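Local coordinates for protein putative Xylose isomerase (Rhodospirillum rubrum, PDB 3QXB) that is probably a metal-dependent sugar isomerase of the xylose isomerase-like TIM-barrel family, with iron and manganese bound at the C-terminal mouth of its barrel, at residues 177-182 / 191-196; 216-221 / 227-232; 268-273 / 310-315. All blocks are in the same frame, centred on the assembly; numbering follows the deposited sequence.

Contact 1: residues 177-182 / 191-196; sequences VEPVPL and ADAARL. With FE (Fe (III) ion), chain E.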
ATOM      1  N   VAL A 177       1.803   6.592  18.058  1.00 21.04           N
ATOM      2  CA  VAL A 177       2.415   5.361  17.592  1.00 21.09           C
ATOM      3  C   VAL A 177       1.346   4.290  17.624  1.00 21.65           C
ATOM      4  O   VAL A 177       0.677   4.123  18.636  1.00 21.79           O
ATOM      5  CB  VAL A 177       3.593   4.915  18.498  1.00 21.16           C
ATOM      6  CG1 VAL A 177       4.134   3.552  18.027  1.00 22.64           C
ATOM      7  CG2 VAL A 177       4.668   5.971  18.484  1.00 19.69           C
ATOM      8  N   GLU A 178       1.198   3.534  16.532  1.00 20.95           N
ATOM      9  CA  GLU A 178       0.229   2.444  16.478  1.00 21.12           C
ATOM     10  C   GLU A 178       0.921   1.110  16.599  1.00 20.95           C
ATOM     11  O   GLU A 178       1.652   0.722  15.672  1.00 21.16           O
ATOM     12  CB  GLU A 178      -0.548   2.467  15.132  1.00 21.05           C
ATOM     13  CG  GLU A 178      -1.369   1.240  14.879  1.00 22.02           C
ATOM     14  CD  GLU A 178      -2.271   1.351  13.651  1.00 20.70           C
ATOM     15  OE1 GLU A 178      -1.949   2.107  12.715  1.00 25.93           O
ATOM     16  OE2 GLU A 178      -3.289   0.639  13.607  1.00 20.93           O
ATOM     17  N   PRO A 179       0.701   0.384  17.709  1.00 21.17           N
ATOM     18  CA  PRO A 179       1.284  -0.935  17.770  1.00 23.07           C
ATOM     19  C   PRO A 179       0.686  -1.906  16.739  1.00 24.59           C
ATOM     20  O   PRO A 179      -0.461  -1.732  16.276  1.00 25.68           O
ATOM     21  CB  PRO A 179       0.963  -1.402  19.207  1.00 23.30           C
ATOM     22  CG  PRO A 179       0.857  -0.137  19.978  1.00 22.56           C
ATOM     23  CD  PRO A 179       0.146   0.780  19.025  1.00 21.75           C
ATOM     24  N   VAL A 180       1.476  -2.915  16.395  1.00 25.07           N
ATOM     25  CA  VAL A 180       1.160  -3.814  15.305  1.00 25.61           C
ATOM     26  C   VAL A 180       1.363  -5.298  15.670  1.00 26.46           C
ATOM     27  O   VAL A 180       2.240  -5.611  16.497  1.00 26.43           O
ATOM     28  CB  VAL A 180       2.051  -3.514  14.094  1.00 25.42           C
ATOM     29  CG1 VAL A 180       1.669  -2.161  13.500  1.00 22.41           C
ATOM     30  CG2 VAL A 180       3.499  -3.531  14.543  1.00 26.92           C
ATOM     31  N   PRO A 181       0.615  -6.202  14.989  1.00 26.38           N
ATOM     32  CA  PRO A 181       0.573  -7.635  15.343  1.00 28.33           C
ATOM     33  C   PRO A 181       1.656  -8.452  14.649  1.00 28.93           C
ATOM     34  O   PRO A 181       1.376  -9.538  14.136  1.00 30.31           O
ATOM     35  CB  PRO A 181      -0.829  -8.073  14.858  1.00 28.69           C
ATOM     36  CG  PRO A 181      -1.094  -7.219  13.643  1.00 26.71           C
ATOM     37  CD  PRO A 181      -0.415  -5.866  13.969  1.00 25.70           C
ATOM     38  N   LEU A 182       2.877  -7.928  14.644  1.00 29.46           N
ATOM     39  CA  LEU A 182       4.037  -8.583  14.057  1.00 29.94           C
ATOM     40  C   LEU A 182       5.142  -8.616  15.100  1.00 30.67           C
ATOM     41  O   LEU A 182       5.443  -7.573  15.661  1.00 30.75           O
ATOM     42  CB  LEU A 182       4.524  -7.783  12.857  1.00 29.57           C
ATOM     43  CG  LEU A 182       3.738  -7.882  11.529  1.00 29.27           C
ATOM     44  CD1 LEU A 182       2.370  -7.250  11.662  1.00 28.77           C
ATOM     45  CD2 LEU A 182       4.554  -7.202  10.420  1.00 25.49           C
ATOM     46  N   ALA A 191       3.057  -4.927  26.424  1.00 30.80           N
ATOM     47  CA  ALA A 191       4.346  -4.717  27.107  1.00 30.78           C
ATOM     48  C   ALA A 191       5.369  -3.910  26.299  1.00 30.05           C
ATOM     49  O   ALA A 191       6.058  -3.070  26.860  1.00 29.91           O
ATOM     50  CB  ALA A 191       4.974  -6.066  27.582  1.00 31.58           C
ATOM     51  N   ASP A 192       5.478  -4.152  24.986  1.00 29.15           N
ATOM     52  CA  ASP A 192       6.271  -3.295  24.116  1.00 27.58           C
ATOM     53  C   ASP A 192       5.762  -1.850  24.151  1.00 26.61           C
ATOM     54  O   ASP A 192       6.534  -0.888  24.319  1.00 25.34           O
ATOM     55  CB  ASP A 192       6.202  -3.740  22.654  1.00 28.02           C
ATOM     56  CG  ASP A 192       6.857  -5.087  22.366  1.00 28.51           C
ATOM     57  OD1 ASP A 192       7.704  -5.572  23.130  1.00 28.61           O
ATOM     58  OD2 ASP A 192       6.542  -5.641  21.298  1.00 30.41           O
ATOM     59  N   ALA A 193       4.466  -1.684  23.955  1.00 25.67           N
ATOM     60  CA  ALA A 193       3.896  -0.336  23.938  1.00 25.82           C
ATOM     61  C   ALA A 193       4.134   0.396  25.278  1.00 26.09           C
ATOM     62  O   ALA A 193       4.494   1.570  25.279  1.00 25.55           O
ATOM     63  CB  ALA A 193       2.414  -0.370  23.566  1.00 24.82           C
ATOM     64  N   ALA A 194       3.988  -0.294  26.411  1.00 28.10           N
ATOM     65  CA  ALA A 194       4.267   0.336  27.721  1.00 27.99           C
ATOM     66  C   ALA A 194       5.740   0.762  27.828  1.00 28.39           C
ATOM     67  O   ALA A 194       6.046   1.825  28.355  1.00 28.06           O
ATOM     68  CB  ALA A 194       3.896  -0.600  28.865  1.00 29.32           C
ATOM     69  N   ARG A 195       6.651  -0.050  27.302  1.00 27.64           N
ATOM     70  CA  ARG A 195       8.044   0.280  27.359  1.00 27.79           C
ATOM     71  C   ARG A 195       8.357   1.537  26.506  1.00 26.39           C
ATOM     72  O   ARG A 195       9.056   2.425  26.949  1.00 25.16           O
ATOM     73  CB  ARG A 195       8.901  -0.901  26.882  1.00 28.80           C
ATOM     74  CG  ARG A 195      10.308  -0.469  26.443  1.00 30.00           C
ATOM     75  CD  ARG A 195      11.229  -1.624  26.108  1.00 30.36           C
ATOM     76  NE  ARG A 195      12.587  -1.111  25.893  1.00 30.66           N
ATOM     77  CZ  ARG A 195      13.565  -1.748  25.239  1.00 29.05           C
ATOM     78  NH1 ARG A 195      13.365  -2.930  24.660  1.00 30.93           N
ATOM     79  NH2 ARG A 195      14.752  -1.179  25.141  1.00 27.04           N
ATOM     80  N   LEU A 196       7.861   1.578  25.272  1.00 25.19           N
ATOM     81  CA  LEU A 196       8.091   2.736  24.419  1.00 24.09           C
ATOM     82  C   LEU A 196       7.557   3.960  25.081  1.00 22.62           C
ATOM     83  O   LEU A 196       8.232   4.963  25.130  1.00 21.95           O
ATOM     84  CB  LEU A 196       7.426   2.569  23.046  1.00 23.27           C
ATOM     85  CG  LEU A 196       7.502   3.765  22.075  1.00 24.48           C
ATOM     86  CD1 LEU A 196       8.916   4.116  21.617  1.00 26.09           C
ATOM     87  CD2 LEU A 196       6.609   3.447  20.875  1.00 24.86           C
TER
HETATM   88 FE    FE E 301      -4.963   0.667  12.216  0.66 26.72          FE
HETATM   89  O   HOH W   1      -3.983  -0.734  10.647  1.00 23.03           O
HETATM   90  O   HOH W   2      -3.717   2.089  10.943  1.00 28.78           O
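Val177 and Leu196 reach toward each other tip to tip, and with Pro179 and Ala193 they make up a purely apolar, buried contact between the end of a barrel strand and the helix that follows it. CD2 of Leu196 settles against the fork of the valine, 3.8 Å from Val177 CG1 and 4.0 Å from Val177 CG2, so one methyl meets both branches. The leucine gets there with CG anti to the backbone N (chi1 176°), which stretches the side chain out from the helix toward the strand. One helical turn before Leu196, the methyl of Ala193 meets the ring of Pro179, with Pro179 CG 3.9 Å from Ala193 CB. The small alanine lets the loop come near, the CA atoms of Pro179 and Ala193 being 6.7 Å apart.

Glu178 runs extended away from the helix to the metal centre. Its OE2 binds the iron at 2.2 Å, while OE1 stays 3.4 Å from the metal, so the carboxylate is monodentate. Two waters share the iron, each 2.3 Å from it, and Asp213, His244 and Glu286 complete the site. The carbonyl of Pro179 accepts from ND1 of His216, a ligand of the manganese.

The contact is the beta-to-alpha half of a TIM-barrel unit, strand 174-177 leading into helix 190-200. Trp160 of helix 146-170 also packs on Val177, while Leu210 of strand 208-213 and Trp232 of helix 229-236 touch both Pro179 and Ala193.

Contact 2: residues 216-221 / 227-232; sequences HALFEP and ADMDHW. With MN (manganese (II) ion), chain G.
Ala217 lays its methyl over the face of the Trp232 indole, CB standing 3.8 Å from the centroid of the five-membered ring and 28° off its normal, a CH-pi contact. The same methyl is close to the selenium of Met229, a selenomethionine, at 3.4 Å from CB to SE. The residue's carbonyl is occupied too. A water takes a bond from Trp232 NE1 at the indole edge, in the ring plane, and donates to Ala217 O at 2.9 Å; the CA-H of Ala227 also approaches that oxygen, with Ala227 CA 3.3 Å from Ala217 O.

Leu218 can be followed outward. Its CB points neither at the other segment nor from it, and CG lies anti to the carbonyl carbon (chi1 -64°), from where the chain turns nearer. CD2 comes up against the backbone, 3.3 Å from Asp228 CA and 3.4 Å from Ala227 O, with Met229 CG looser beyond. The methyl of Ala227 faces Ala217 O and Leu218 O and lies 4.2 Å from CG of Glu220. Asp228 caps the following helix, its OD1 accepting weakly from His231 N.

On the remote side of the short helix, His216 turns its imidazole from this packing and binds the manganese through NE2 at 2.2 Å, alongside Asp253, His255 and two waters.

The segments belong to the beta-alpha-beta crossover from strand 208-213 to strand 240-245 of the barrel. Val212 of strand 208-213 underlies Met229 and Trp232, helix 190-200 flanks Trp232 through Ala190 and Ala193, and helix 266-275 lies against Leu218 and Met229.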
ATOM      1  N   HIS A 216      -5.400  -5.318  15.799  1.00 27.58           N
ATOM      2  CA  HIS A 216      -4.019  -5.616  16.100  1.00 27.60           C
ATOM      3  C   HIS A 216      -3.901  -6.239  17.504  1.00 28.73           C
ATOM      4  O   HIS A 216      -3.199  -7.218  17.674  1.00 29.05           O
ATOM      5  CB  HIS A 216      -3.204  -4.359  16.058  1.00 27.07           C
ATOM      6  CG  HIS A 216      -3.141  -3.717  14.711  1.00 24.01           C
ATOM      7  ND1 HIS A 216      -2.342  -2.624  14.462  1.00 23.55           N
ATOM      8  CD2 HIS A 216      -3.745  -4.028  13.530  1.00 25.37           C
ATOM      9  CE1 HIS A 216      -2.475  -2.273  13.188  1.00 25.72           C
ATOM     10  NE2 HIS A 216      -3.308  -3.118  12.599  1.00 24.89           N
ATOM     11  N   ALA A 217      -4.593  -5.675  18.477  1.00 28.87           N
ATOM     12  CA  ALA A 217      -4.580  -6.216  19.839  1.00 31.09           C
ATOM     13  C   ALA A 217      -5.213  -7.609  19.885  1.00 32.16           C
ATOM     14  O   ALA A 217      -4.803  -8.467  20.677  1.00 32.73           O
ATOM     15  CB  ALA A 217      -5.313  -5.272  20.802  1.00 31.06           C
ATOM     16  N   LEU A 218      -6.226  -7.829  19.057  1.00 32.74           N
ATOM     17  CA  LEU A 218      -7.017  -9.081  19.120  1.00 34.17           C
ATOM     18  C   LEU A 218      -6.490 -10.174  18.195  1.00 34.76           C
ATOM     19  O   LEU A 218      -7.120 -11.206  18.027  1.00 36.22           O
ATOM     20  CB  LEU A 218      -8.507  -8.802  18.836  1.00 33.85           C
ATOM     21  CG  LEU A 218      -9.209  -7.889  19.868  1.00 35.78           C
ATOM     22  CD1 LEU A 218     -10.708  -7.738  19.576  1.00 35.17           C
ATOM     23  CD2 LEU A 218      -9.024  -8.391  21.252  1.00 39.19           C
ATOM     24  N   PHE A 219      -5.333  -9.946  17.587  1.00 34.50           N
ATOM     25  CA  PHE A 219      -4.705 -10.943  16.738  1.00 34.38           C
ATOM     26  C   PHE A 219      -4.217 -12.165  17.565  1.00 37.17           C
ATOM     27  O   PHE A 219      -3.143 -12.122  18.191  1.00 36.50           O
ATOM     28  CB  PHE A 219      -3.548 -10.288  15.992  1.00 32.80           C
ATOM     29  CG  PHE A 219      -2.876 -11.188  15.005  1.00 30.92           C
ATOM     30  CD1 PHE A 219      -3.520 -11.581  13.850  1.00 32.23           C
ATOM     31  CD2 PHE A 219      -1.591 -11.614  15.210  1.00 31.27           C
ATOM     32  CE1 PHE A 219      -2.904 -12.413  12.961  1.00 30.53           C
ATOM     33  CE2 PHE A 219      -0.977 -12.422  14.301  1.00 32.27           C
ATOM     34  CZ  PHE A 219      -1.635 -12.835  13.198  1.00 30.54           C
ATOM     35  N   GLU A 220      -5.009 -13.238  17.538  1.00 39.21           N
ATOM     36  CA  GLU A 220      -4.761 -14.460  18.321  1.00 42.10           C
ATOM     37  C   GLU A 220      -3.439 -15.209  18.066  1.00 42.38           C
ATOM     38  O   GLU A 220      -2.744 -15.550  19.021  1.00 43.04           O
ATOM     39  CB  GLU A 220      -5.938 -15.425  18.166  1.00 43.89           C
ATOM     40  CG  GLU A 220      -7.028 -15.225  19.211  1.00 48.17           C
ATOM     41  CD  GLU A 220      -8.333 -15.929  18.841  1.00 52.00           C
ATOM     42  OE1 GLU A 220      -8.297 -17.159  18.614  1.00 55.11           O
ATOM     43  OE2 GLU A 220      -9.387 -15.244  18.764  1.00 52.69           O
ATOM     44  N   PRO A 221      -3.072 -15.466  16.793  1.00 41.93           N
ATOM     45  CA  PRO A 221      -1.860 -16.269  16.561  1.00 42.22           C
ATOM     46  C   PRO A 221      -0.574 -15.743  17.222  1.00 41.79           C
ATOM     47  O   PRO A 221       0.319 -16.526  17.502  1.00 41.76           O
ATOM     48  CB  PRO A 221      -1.709 -16.259  15.035  1.00 41.12           C
ATOM     49  CG  PRO A 221      -3.099 -16.119  14.534  1.00 41.59           C
ATOM     50  CD  PRO A 221      -3.769 -15.175  15.533  1.00 41.43           C
ATOM     51  N   ALA A 227      -4.558 -11.689  23.698  1.00 44.13           N
ATOM     52  CA  ALA A 227      -5.290 -11.061  22.606  1.00 42.19           C
ATOM     53  C   ALA A 227      -6.616 -10.576  23.136  1.00 41.92           C
ATOM     54  O   ALA A 227      -7.645 -11.121  22.812  1.00 42.73           O
ATOM     55  CB  ALA A 227      -5.514 -12.040  21.417  1.00 41.62           C
ATOM     56  N   ASP A 228      -6.584  -9.546  23.971  1.00 41.78           N
ATOM     57  CA  ASP A 228      -7.800  -8.818  24.327  1.00 41.64           C
ATOM     58  C   ASP A 228      -7.513  -7.471  24.964  1.00 39.69           C
ATOM     59  O   ASP A 228      -6.429  -7.224  25.489  1.00 37.84           O
ATOM     60  CB  ASP A 228      -8.725  -9.631  25.225  1.00 44.26           C
ATOM     61  CG  ASP A 228      -8.292  -9.651  26.681  1.00 46.88           C
ATOM     62  OD1 ASP A 228      -7.132  -9.345  26.987  1.00 49.71           O
ATOM     63  OD2 ASP A 228      -9.128 -10.031  27.524  1.00 54.02           O
HETATM   64  N   MSE A 229      -8.530  -6.623  24.942  1.00 38.69           N
HETATM   65  CA  MSE A 229      -8.310  -5.214  25.180  1.00 37.98           C
HETATM   66  C   MSE A 229      -8.130  -4.892  26.638  1.00 38.01           C
HETATM   67  O   MSE A 229      -7.476  -3.914  26.925  1.00 37.10           O
HETATM   68  CB  MSE A 229      -9.396  -4.366  24.531  1.00 37.19           C
HETATM   69  CG  MSE A 229      -9.316  -4.356  23.006  1.00 36.20           C
HETATM   70 SE   MSE A 229      -7.769  -3.454  22.350  0.75 31.60          SE
HETATM   71  CE  MSE A 229      -8.212  -1.697  22.991  1.00 31.19           C
ATOM     72  N   ASP A 230      -8.645  -5.727  27.556  1.00 39.16           N
ATOM     73  CA  ASP A 230      -8.438  -5.474  28.995  1.00 39.98           C
ATOM     74  C   ASP A 230      -6.954  -5.552  29.346  1.00 39.13           C
ATOM     75  O   ASP A 230      -6.490  -4.833  30.227  1.00 38.28           O
ATOM     76  CB  ASP A 230      -9.229  -6.442  29.894  1.00 41.68           C
ATOM     77  CG  ASP A 230     -10.730  -6.226  29.820  1.00 42.99           C
ATOM     78  OD1 ASP A 230     -11.210  -5.068  29.907  1.00 44.64           O
ATOM     79  OD2 ASP A 230     -11.441  -7.234  29.688  1.00 46.05           O
ATOM     80  N   HIS A 231      -6.222  -6.433  28.662  1.00 38.22           N
ATOM     81  CA  HIS A 231      -4.784  -6.552  28.890  1.00 37.98           C
ATOM     82  C   HIS A 231      -4.081  -5.266  28.434  1.00 36.11           C
ATOM     83  O   HIS A 231      -3.093  -4.838  29.022  1.00 35.55           O
ATOM     84  CB  HIS A 231      -4.235  -7.780  28.146  1.00 38.51           C
ATOM     85  CG  HIS A 231      -2.745  -7.889  28.175  1.00 38.04           C
ATOM     86  ND1 HIS A 231      -2.047  -8.173  29.328  1.00 37.24           N
ATOM     87  CD2 HIS A 231      -1.820  -7.768  27.187  1.00 37.35           C
ATOM     88  CE1 HIS A 231      -0.751  -8.190  29.055  1.00 38.98           C
ATOM     89  NE2 HIS A 231      -0.587  -7.951  27.766  1.00 35.39           N
ATOM     90  N   TRP A 232      -4.613  -4.641  27.385  1.00 34.96           N
ATOM     91  CA  TRP A 232      -4.043  -3.390  26.873  1.00 33.03           C
ATOM     92  C   TRP A 232      -4.306  -2.268  27.887  1.00 33.34           C
ATOM     93  O   TRP A 232      -3.391  -1.500  28.215  1.00 33.25           O
ATOM     94  CB  TRP A 232      -4.548  -3.106  25.451  1.00 32.04           C
ATOM     95  CG  TRP A 232      -3.711  -3.847  24.468  1.00 29.07           C
ATOM     96  CD1 TRP A 232      -3.821  -5.151  24.120  1.00 30.29           C
ATOM     97  CD2 TRP A 232      -2.564  -3.337  23.766  1.00 30.32           C
ATOM     98  NE1 TRP A 232      -2.823  -5.490  23.236  1.00 33.11           N
ATOM     99  CE2 TRP A 232      -2.042  -4.387  23.003  1.00 28.20           C
ATOM    100  CE3 TRP A 232      -1.928  -2.090  23.729  1.00 28.74           C
ATOM    101  CZ2 TRP A 232      -0.932  -4.234  22.188  1.00 31.34           C
ATOM    102  CZ3 TRP A 232      -0.808  -1.931  22.925  1.00 29.84           C
ATOM    103  CH2 TRP A 232      -0.320  -3.000  22.167  1.00 28.78           C
TER
HETATM  104 MN    MN G 303      -4.154  -3.043  10.601  0.50 31.45          MN
HETATM  105  O   HOH W   3      -2.562  -8.389  22.438  1.00 33.55           O
HETATM  106  O   HOH W   1      -3.983  -0.734  10.647  1.00 23.03           O
HETATM  107  O   HOH W   4      -3.168  -2.836   8.387  1.00 50.12           O

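Contact 3: residues 268-273 / 310-315; sequences RLQDFW and KAASPA
Gln270 and Pro314 cross obliquely, the glutamine coming off its helix and the proline lying in the chain's C-terminal tail. The amide end of Gln270 lies beside the CA and CB of the proline, with Gln270 NE2 3.8 Å from Pro314 CB. Nearer the helix the aliphatic part does the packing: Gln270 CG approaches Pro314 CA at 3.7 Å and the carbonyl of the preceding residue, Ser313 O, at 3.5 Å. CB in turn meets the methyl of Ala312, the two CB atoms 3.8 Å apart. CG stands anti to the backbone N (chi1 -179°), carrying the side chain out to the tail, and a bend at chi2 (66°) then folds the amide round, so that the chain lies along 312-314 instead of driving into it.

The amide has polar partners outside the tail. OE1 accepts from the backbone N of Met20 near the N-terminus, and NE2 makes a weak bond to Asp274. With Gln270 cut back to an alanine, the N-H of Met20 is likely to lose its acceptor, and a gap would probably open beside Pro314.

The contact is packing at the barrel's periphery, away from the metals. It lays the tail that follows helix 295-310 against helix 266-275, with Gln267 and Asp274 of that helix accepting from the backbone N of Ser313 and Ala315; on its inner side Leu269 and Phe272 face strand 240-245.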
ATOM      1  N   ARG A 268     -19.841  -4.821  21.984  1.00 37.75           N
ATOM      2  CA  ARG A 268     -18.611  -5.070  22.729  1.00 37.74           C
ATOM      3  C   ARG A 268     -17.772  -3.769  22.813  1.00 35.99           C
ATOM      4  O   ARG A 268     -17.266  -3.406  23.875  1.00 34.93           O
ATOM      5  CB  ARG A 268     -17.833  -6.223  22.081  1.00 38.08           C
ATOM      6  CG  ARG A 268     -16.424  -6.425  22.622  1.00 39.91           C
ATOM      7  CD  ARG A 268     -15.589  -7.349  21.740  1.00 39.15           C
ATOM      8  NE  ARG A 268     -14.336  -7.695  22.406  1.00 39.61           N
ATOM      9  CZ  ARG A 268     -13.513  -8.688  22.072  1.00 40.53           C
ATOM     10  NH1 ARG A 268     -13.781  -9.513  21.069  1.00 39.92           N
ATOM     11  NH2 ARG A 268     -12.401  -8.868  22.782  1.00 42.36           N
ATOM     12  N   LEU A 269     -17.649  -3.076  21.689  1.00 33.56           N
ATOM     13  CA  LEU A 269     -17.034  -1.752  21.655  1.00 32.72           C
ATOM     14  C   LEU A 269     -17.725  -0.775  22.610  1.00 33.78           C
ATOM     15  O   LEU A 269     -17.054  -0.115  23.379  1.00 34.53           O
ATOM     16  CB  LEU A 269     -17.001  -1.176  20.227  1.00 30.86           C
ATOM     17  CG  LEU A 269     -16.184  -1.873  19.121  1.00 30.33           C
ATOM     18  CD1 LEU A 269     -16.431  -1.147  17.791  1.00 25.52           C
ATOM     19  CD2 LEU A 269     -14.661  -1.877  19.433  1.00 25.53           C
ATOM     20  N   GLN A 270     -19.055  -0.701  22.610  1.00 35.27           N
ATOM     21  CA  GLN A 270     -19.757   0.211  23.522  1.00 35.95           C
ATOM     22  C   GLN A 270     -19.580  -0.179  25.006  1.00 37.27           C
ATOM     23  O   GLN A 270     -19.438   0.684  25.863  1.00 37.46           O
ATOM     24  CB  GLN A 270     -21.235   0.281  23.157  1.00 37.42           C
ATOM     25  CG  GLN A 270     -22.045   1.217  24.023  1.00 39.89           C
ATOM     26  CD  GLN A 270     -21.636   2.655  23.829  1.00 39.01           C
ATOM     27  OE1 GLN A 270     -21.683   3.179  22.718  1.00 39.36           O
ATOM     28  NE2 GLN A 270     -21.230   3.303  24.902  1.00 41.21           N
ATOM     29  N   ASP A 271     -19.555  -1.477  25.288  1.00 37.88           N
ATOM     30  CA  ASP A 271     -19.312  -1.966  26.646  1.00 40.55           C
ATOM     31  C   ASP A 271     -17.894  -1.633  27.146  1.00 39.41           C
ATOM     32  O   ASP A 271     -17.700  -1.355  28.325  1.00 40.35           O
ATOM     33  CB  ASP A 271     -19.549  -3.485  26.747  1.00 41.16           C
ATOM     34  CG  ASP A 271     -21.010  -3.879  26.596  1.00 43.71           C
ATOM     35  OD1 ASP A 271     -21.916  -3.037  26.830  1.00 45.35           O
ATOM     36  OD2 ASP A 271     -21.240  -5.065  26.266  1.00 43.78           O
ATOM     37  N   PHE A 272     -16.920  -1.687  26.256  1.00 38.24           N
ATOM     38  CA  PHE A 272     -15.557  -1.312  26.582  1.00 37.28           C
ATOM     39  C   PHE A 272     -15.493   0.175  26.845  1.00 37.26           C
ATOM     40  O   PHE A 272     -14.912   0.617  27.849  1.00 37.42           O
ATOM     41  CB  PHE A 272     -14.631  -1.675  25.437  1.00 36.46           C
ATOM     42  CG  PHE A 272     -13.208  -1.318  25.674  1.00 33.02           C
ATOM     43  CD1 PHE A 272     -12.341  -2.239  26.216  1.00 33.18           C
ATOM     44  CD2 PHE A 272     -12.722  -0.073  25.297  1.00 32.65           C
ATOM     45  CE1 PHE A 272     -10.994  -1.937  26.425  1.00 34.60           C
ATOM     46  CE2 PHE A 272     -11.366   0.257  25.499  1.00 32.04           C
ATOM     47  CZ  PHE A 272     -10.503  -0.686  26.088  1.00 31.71           C
ATOM     48  N   TRP A 273     -16.138   0.935  25.967  1.00 36.26           N
ATOM     49  CA  TRP A 273     -16.194   2.388  26.102  1.00 35.95           C
ATOM     50  C   TRP A 273     -16.762   2.793  27.467  1.00 36.85           C
ATOM     51  O   TRP A 273     -16.252   3.700  28.121  1.00 36.45           O
ATOM     52  CB  TRP A 273     -17.045   3.003  24.980  1.00 35.20           C
ATOM     53  CG  TRP A 273     -17.129   4.488  25.063  1.00 34.81           C
ATOM     54  CD1 TRP A 273     -18.044   5.229  25.767  1.00 34.14           C
ATOM     55  CD2 TRP A 273     -16.270   5.429  24.400  1.00 33.46           C
ATOM     56  NE1 TRP A 273     -17.771   6.575  25.612  1.00 36.30           N
ATOM     57  CE2 TRP A 273     -16.697   6.719  24.766  1.00 35.31           C
ATOM     58  CE3 TRP A 273     -15.164   5.299  23.565  1.00 32.94           C
ATOM     59  CZ2 TRP A 273     -16.067   7.869  24.296  1.00 33.96           C
ATOM     60  CZ3 TRP A 273     -14.552   6.437  23.090  1.00 32.70           C
ATOM     61  CH2 TRP A 273     -14.995   7.704  23.466  1.00 33.02           C
ATOM     62  N   LYS A 310     -23.652   2.821  15.331  1.00 33.66           N
ATOM     63  CA  LYS A 310     -24.565   3.730  16.075  1.00 34.61           C
ATOM     64  C   LYS A 310     -25.700   3.015  16.816  1.00 37.06           C
ATOM     65  O   LYS A 310     -26.246   3.574  17.766  1.00 37.09           O
ATOM     66  CB  LYS A 310     -25.161   4.782  15.135  1.00 34.98           C
ATOM     67  CG  LYS A 310     -24.152   5.851  14.695  1.00 34.88           C
ATOM     68  CD  LYS A 310     -24.703   6.664  13.552  1.00 36.65           C
ATOM     69  CE  LYS A 310     -23.979   7.982  13.385  1.00 36.28           C
ATOM     70  NZ  LYS A 310     -24.754   8.798  12.404  1.00 36.43           N
ATOM     71  N   ALA A 311     -26.015   1.789  16.398  1.00 37.60           N
ATOM     72  CA  ALA A 311     -27.061   0.967  16.977  1.00 39.61           C
ATOM     73  C   ALA A 311     -26.707   0.358  18.335  1.00 41.12           C
ATOM     74  O   ALA A 311     -27.580  -0.171  19.015  1.00 41.53           O
ATOM     75  CB  ALA A 311     -27.454  -0.175  15.940  1.00 39.68           C
ATOM     76  N   ALA A 312     -25.440   0.419  18.735  1.00 41.31           N
ATOM     77  CA  ALA A 312     -25.010  -0.124  20.021  1.00 42.94           C
ATOM     78  C   ALA A 312     -25.664   0.619  21.190  1.00 45.37           C
ATOM     79  O   ALA A 312     -26.014   1.789  21.081  1.00 45.81           O
ATOM     80  CB  ALA A 312     -23.506  -0.086  20.138  1.00 42.18           C
ATOM     81  N   SER A 313     -25.859  -0.086  22.295  1.00 47.61           N
ATOM     82  CA  SER A 313     -26.652   0.438  23.408  1.00 49.64           C
ATOM     83  C   SER A 313     -25.769   0.873  24.578  1.00 50.15           C
ATOM     84  O   SER A 313     -25.157   0.036  25.232  1.00 50.04           O
ATOM     85  CB  SER A 313     -27.661  -0.611  23.865  1.00 51.05           C
ATOM     86  OG  SER A 313     -28.460  -0.103  24.931  1.00 54.31           O
ATOM     87  N   PRO A 314     -25.699   2.189  24.840  1.00 50.96           N
ATOM     88  CA  PRO A 314     -24.887   2.695  25.954  1.00 51.67           C
ATOM     89  C   PRO A 314     -25.537   2.442  27.310  1.00 53.51           C
ATOM     90  O   PRO A 314     -26.769   2.442  27.406  1.00 54.96           O
ATOM     91  CB  PRO A 314     -24.794   4.201  25.678  1.00 50.84           C
ATOM     92  CG  PRO A 314     -25.967   4.517  24.808  1.00 51.36           C
ATOM     93  CD  PRO A 314     -26.384   3.268  24.102  1.00 51.01           C
ATOM     94  N   ALA A 315     -24.715   2.203  28.333  1.00 54.06           N
ATOM     95  CA  ALA A 315     -25.193   1.951  29.713  1.00 55.78           C
ATOM     96  C   ALA A 315     -25.958   3.159  30.218  1.00 56.68           C
ATOM     97  O   ALA A 315     -25.593   4.289  29.870  1.00 55.61           O
ATOM     98  CB  ALA A 315     -23.995   1.683  30.632  1.00 55.68           C
TER

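Along the chain the three contacts follow in series, each closing before the next opens, and they step round one eight-stranded parallel barrel. Contacts 1 and 2, with centres 12 Å apart, touch directly and share a water bound to both metals; helices 190-200 and 229-236 back the loop and the short helix 214-217, which carry the metal ligands Glu178 and His216. Contact 3 lies farther out, its centre 18 Å from that of contact 2 and 26 Å from that of contact 1. It still joins contact 2, Phe272 packing on Met229, whereas contact 1 remains about 13 Å away at the nearest atoms. Contact 2 thus links the metal-side loop of contact 1 with helix 266-275, on which the C-terminal tail lies.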